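Pentatricopeptide repeat-containing protein 10, chloroplastic (Zea mays, PDB 4M59) binds two similar intergenic RNA elements of the chloroplast, at atpH and psaJ, and protects the transcripts by acting as a barrier to exonucleases. Local coordinates at residues Leu11-Ala14 with Ile15-His18; Val445-Met448 with Arg449-Gly452; Met512-Ala515 with Phe516-Val519. The protein carries 4 engineered substitutions. One frame throughout, in Å; residues are numbered along the deposited sequence.

Following the chain from its N terminus, contact 1 comes first, on helix 8-16, where side chains pack against helices 23-29 and 39-47. Contact 2 lies more than four hundred residues later, at the end of helix 438-449, where it packs on helix 422-435 and reaches helix 458-468 by a weak hydrogen bond. Contact 3 sits on helix 509-519, between helices 493-504 and 528-539. Each joins neighbours within one continuous stretch, so none closes a long loop, and the three follow in series without nesting or crossing. Contacts 2 and 3 have centres about 30 Å apart, against about 54 Å between contacts 1 and 2.

Contact 1. Residues Leu11-Ala14 with Ile15-His18; sequences LVLA and ISSH
Ile-15 folds back over the preceding turn of helix 8-16: its CG1 lies 3.5 Å from Leu-11 O, the same carbonyl that its backbone N reaches in a weak hydrogen bond. Beyond this turn the side chain packs on Leu-23 and Leu-27 of helix 23-29, while Ala-14 meets Phe-26 of that helix. Ala-14 also takes part through its carbonyl, since Ser-17 N bonds to Ala-14 O at 2.9 Å, a three-residue spacing that marks the tightening at the helix end. Ser-16 grips the turn twice. Its N donates to Val-12 O at 2.7 Å, and its hydroxyl, held between the backbone N and the carbonyl carbon (chi1 82°), turns back so that OG donates to Leu-13 O at 2.9 Å from above the carbonyl plane. Ser-17 OG is modelled too near the same oxygen for that bond to be trusted. An alanine here would keep the backbone bond but is likely to deprive the Leu-13 carbonyl of its Ser-16 hydroxyl donor. The chemistry implies a last turn in which one hydroxyl, Ser-16 OG, brings a side-chain donor to Leu-13 O where helical bonding runs out.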
# COMPACT_ATOMS: atom_id res chain seq x y z
N LEU A 11 -3.06 37.53 -33.69
CA LEU A 11 -2.61 37.96 -32.39
C LEU A 11 -2.80 36.88 -31.34
O LEU A 11 -2.04 36.77 -30.41
CB LEU A 11 -3.33 39.22 -31.96
CG LEU A 11 -2.46 40.04 -31.03
CD1 LEU A 11 -1.28 40.54 -31.79
CD2 LEU A 11 -3.27 41.17 -30.59
N VAL A 12 -3.85 36.11 -31.47
CA VAL A 12 -4.06 35.02 -30.55
C VAL A 12 -2.85 34.12 -30.49
O VAL A 12 -2.36 33.78 -29.42
CB VAL A 12 -5.26 34.20 -30.95
CG1 VAL A 12 -5.28 32.90 -30.21
CG2 VAL A 12 -6.53 34.97 -30.70
N LEU A 13 -2.34 33.75 -31.66
CA LEU A 13 -1.21 32.84 -31.74
C LEU A 13 -0.00 33.36 -31.00
O LEU A 13 0.83 32.59 -30.54
CB LEU A 13 -0.84 32.60 -33.19
CG LEU A 13 -1.87 31.89 -34.07
CD1 LEU A 13 -1.32 31.67 -35.47
CD2 LEU A 13 -2.24 30.58 -33.44
N ALA A 14 0.11 34.67 -30.89
CA ALA A 14 1.24 35.27 -30.22
C ALA A 14 1.13 34.90 -28.77
O ALA A 14 2.01 34.25 -28.22
CB ALA A 14 1.23 36.77 -30.38
N ILE A 15 0.05 35.34 -28.14
CA ILE A 15 -0.18 35.05 -26.73
C ILE A 15 -0.22 33.55 -26.47
O ILE A 15 0.29 33.07 -25.45
CB ILE A 15 -1.50 35.68 -26.23
CG1 ILE A 15 -1.76 37.00 -26.95
CG2 ILE A 15 -1.45 35.89 -24.72
CD1 ILE A 15 -3.19 37.49 -26.82
N SER A 16 -0.82 32.81 -27.40
CA SER A 16 -0.91 31.36 -27.27
C SER A 16 0.46 30.71 -27.34
O SER A 16 0.64 29.56 -26.92
CB SER A 16 -1.82 30.79 -28.37
OG SER A 16 -1.11 30.64 -29.59
N SER A 17 1.44 31.44 -27.86
CA SER A 17 2.79 30.94 -27.98
C SER A 17 3.74 31.89 -27.30
O SER A 17 4.47 32.61 -27.96
CB SER A 17 3.18 30.81 -29.44
OG SER A 17 3.06 32.06 -30.09
N HIS A 18 3.72 31.90 -25.97
CA HIS A 18 4.61 32.76 -25.20
C HIS A 18 4.83 32.23 -23.80
O HIS A 18 3.94 31.63 -23.21
CB HIS A 18 4.05 34.17 -25.13
CG HIS A 18 4.89 35.10 -24.32
ND1 HIS A 18 5.78 35.99 -24.89
CD2 HIS A 18 4.98 35.29 -22.99
CE1 HIS A 18 6.38 36.68 -23.94
NE2 HIS A 18 5.90 36.28 -22.78

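Contact 2. Residues Val445-Met448 with Arg449-Gly452; sequences VSKM and RTKG
Thr-450 reaches back to Lys-447 with its hydroxyl: OG1 donates to Lys-447 O at 3.0 Å, approaching from the side of the carbonyl and tilted from its plane. A first torsion of 61° sets OG1 between the backbone N and the carbonyl carbon, which brings it round to the preceding turn. The other branch, CG2, rests 3.2 Å from Ser-446 O, the oxygen that accepts the backbone bond of Thr-450 N at 2.7 Å. Thr-450 N also makes a weak bond to Lys-447 O, so one residue supplies both an N-H and a hydroxyl to that carbonyl.

One residue earlier, Arg-449 N donates to Val-445 O at 2.8 Å. The two side chains run alongside each other in the same direction, and Val-445 CG2 approaches Arg-449 NH2 obliquely at 4.0 Å. Both side chains pack on Pro-455, and Arg-449 NH2 goes on to a weak hydrogen bond with Tyr-460 OH of helix 458-468. Lys-447 and Lys-451 bring like charges together, but their ends are modelled implausibly close and their exact placing is doubtful.

Further out, Ser-446 OG is bonded to Ser-443 O within the helix. Met-448 is buried against Phe-453, Pro-455 and Tyr-425, the last on helix 422-435. Gly-452 lies at a positive phi of 85°, where a side chain would be jammed against the carbonyl oxygen before it. A type I beta turn from Arg-449 to Gly-452 ends helix 438-449 within the predicted PPR 11 repeat. PPR repeats are helical hairpins that stack into a superhelix.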
# COMPACT_ATOMS: atom_id res chain seq x y z
N VAL A 445 25.69 -12.62 -11.59
CA VAL A 445 25.61 -11.33 -12.25
C VAL A 445 26.51 -11.32 -13.46
O VAL A 445 26.16 -10.77 -14.50
CB VAL A 445 25.91 -10.16 -11.30
CG1 VAL A 445 27.35 -10.16 -10.87
CG2 VAL A 445 25.58 -8.87 -11.97
N SER A 446 27.66 -11.96 -13.34
CA SER A 446 28.57 -12.11 -14.44
C SER A 446 27.89 -12.90 -15.53
O SER A 446 27.96 -12.54 -16.70
CB SER A 446 29.83 -12.83 -13.99
OG SER A 446 29.59 -14.21 -13.86
N LYS A 447 27.19 -13.95 -15.15
CA LYS A 447 26.52 -14.77 -16.14
C LYS A 447 25.48 -13.93 -16.79
O LYS A 447 25.24 -14.05 -17.96
CB LYS A 447 25.85 -15.95 -15.47
CG LYS A 447 25.14 -16.87 -16.41
CD LYS A 447 26.12 -17.76 -17.10
CE LYS A 447 25.41 -18.82 -17.87
NZ LYS A 447 24.47 -18.22 -18.82
N MET A 448 24.84 -13.07 -16.01
CA MET A 448 23.86 -12.14 -16.54
C MET A 448 24.55 -11.27 -17.58
O MET A 448 23.98 -10.96 -18.63
CB MET A 448 23.30 -11.28 -15.41
CG MET A 448 22.12 -10.40 -15.80
SD MET A 448 21.19 -9.82 -14.38
CE MET A 448 22.45 -9.82 -13.11
N ARG A 449 25.78 -10.88 -17.27
CA ARG A 449 26.59 -10.07 -18.16
C ARG A 449 27.04 -10.81 -19.41
O ARG A 449 27.11 -10.22 -20.49
CB ARG A 449 27.82 -9.52 -17.42
CG ARG A 449 27.53 -8.28 -16.58
CD ARG A 449 28.81 -7.72 -15.99
NE ARG A 449 28.61 -7.24 -14.62
CZ ARG A 449 28.02 -6.09 -14.31
NH1 ARG A 449 27.56 -5.30 -15.27
NH2 ARG A 449 27.88 -5.74 -13.05
N THR A 450 27.34 -12.10 -19.28
CA THR A 450 27.87 -12.84 -20.41
C THR A 450 26.76 -13.31 -21.32
O THR A 450 27.00 -14.05 -22.26
CB THR A 450 28.68 -14.05 -19.97
OG1 THR A 450 27.86 -14.95 -19.23
CG2 THR A 450 29.83 -13.62 -19.10
N LYS A 451 25.54 -12.87 -21.04
CA LYS A 451 24.39 -13.24 -21.84
C LYS A 451 23.79 -12.03 -22.55
O LYS A 451 22.75 -12.14 -23.20
CB LYS A 451 23.32 -13.92 -20.97
CG LYS A 451 23.13 -15.39 -21.26
CD LYS A 451 23.94 -16.26 -20.32
CE LYS A 451 23.89 -17.72 -20.72
NZ LYS A 451 22.60 -18.07 -21.39
N GLY A 452 24.45 -10.88 -22.42
CA GLY A 452 23.97 -9.67 -23.06
C GLY A 452 22.96 -8.98 -22.19
O GLY A 452 22.02 -8.37 -22.67

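Contact 3. Residues Met512-Ala515 with Phe516-Val519; sequences META and FQEV
The amide of Gln-517 lies beside Thr-514, the two side chains pointing the same way, with OE1 3.5 Å from Thr-514 CG2. The other flat group, the ring of Phe-516, leads away from this turn and meets Met-534 of helix 528-539; across the contact Phe-516 uses CB, 3.4 Å from Met-512 O. Both belong to helix 509-519 of the predicted PPR 13 repeat, in the stacked helical array of a PPR superhelix. In Gln-517, CG anti to the backbone N (chi1 172°) and a bend at chi2 turn the amide back toward the helix. OE1 thus comes to 3.1 Å from Thr-514 O, two acceptors that would probably repel each other as modelled.

The hydroxyl of Thr-514 is engaged elsewhere, by Asp-510 O, and Glu-513 OE2 is held by Tyr-538 OH. Beneath the side chains the i to i+4 backbone bonds continue, that of Gln-517 N to Glu-513 O being weak: Phe-516 N bonds to Met-512 O at 2.7 Å, and Glu-518 N to Thr-514 O at 3.0 Å. Ala-515 and Val-519, one turn apart, face Val-500 and Leu-496 of helix 493-504. Val-519 N donates to Ala-515 O, and its CG2 lies 3.2 Å from that same Ala-515 O.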
# COMPACT_ATOMS: atom_id res chain seq x y z
N MET A 512 27.68 4.87 5.89
CA MET A 512 26.29 5.24 6.11
C MET A 512 26.17 6.74 6.04
O MET A 512 25.25 7.27 5.42
CB MET A 512 25.82 4.75 7.46
CG MET A 512 25.73 3.26 7.57
SD MET A 512 25.55 2.65 9.24
CE MET A 512 23.92 3.22 9.61
N GLU A 513 27.10 7.43 6.68
CA GLU A 513 27.09 8.87 6.70
C GLU A 513 27.10 9.42 5.30
O GLU A 513 26.51 10.45 5.03
CB GLU A 513 28.29 9.39 7.48
CG GLU A 513 28.26 9.03 8.93
CD GLU A 513 29.18 9.88 9.75
OE1 GLU A 513 30.37 9.95 9.44
OE2 GLU A 513 28.70 10.50 10.72
N THR A 514 27.77 8.71 4.41
CA THR A 514 27.84 9.10 3.02
C THR A 514 26.48 8.96 2.39
O THR A 514 26.11 9.74 1.51
CB THR A 514 28.80 8.20 2.28
OG1 THR A 514 30.06 8.20 2.96
CG2 THR A 514 29.01 8.69 0.88
N ALA A 515 25.74 7.96 2.83
CA ALA A 515 24.45 7.66 2.24
C ALA A 515 23.39 8.58 2.80
O ALA A 515 22.52 9.05 2.09
CB ALA A 515 24.08 6.24 2.52
N PHE A 516 23.50 8.82 4.09
CA PHE A 516 22.63 9.74 4.78
C PHE A 516 22.94 11.12 4.26
O PHE A 516 22.11 12.01 4.28
CB PHE A 516 22.97 9.66 6.25
CG PHE A 516 22.02 10.40 7.13
CD1 PHE A 516 20.67 10.19 7.04
CD2 PHE A 516 22.50 11.26 8.08
CE1 PHE A 516 19.82 10.85 7.87
CE2 PHE A 516 21.64 11.92 8.91
CZ PHE A 516 20.30 11.71 8.80
N GLN A 517 24.16 11.29 3.79
CA GLN A 517 24.57 12.52 3.16
C GLN A 517 23.78 12.71 1.90
O GLN A 517 23.02 13.66 1.77
CB GLN A 517 26.06 12.46 2.82
CG GLN A 517 26.57 13.63 2.00
CD GLN A 517 27.50 13.19 0.89
OE1 GLN A 517 28.04 12.09 0.90
NE2 GLN A 517 27.69 14.06 -0.10
N GLU A 518 23.94 11.79 0.96
CA GLU A 518 23.32 11.91 -0.35
C GLU A 518 21.80 11.92 -0.30
O GLU A 518 21.16 12.63 -1.06
CB GLU A 518 23.80 10.79 -1.25
CG GLU A 518 25.26 10.87 -1.58
CD GLU A 518 25.60 12.07 -2.40
OE1 GLU A 518 25.30 12.06 -3.61
OE2 GLU A 518 26.16 13.03 -1.84
N VAL A 519 21.24 11.12 0.58
CA VAL A 519 19.81 11.10 0.79
C VAL A 519 19.34 12.48 1.18
O VAL A 519 18.37 13.01 0.65
CB VAL A 519 19.44 10.12 1.90
CG1 VAL A 519 18.10 10.46 2.49
CG2 VAL A 519 19.44 8.72 1.36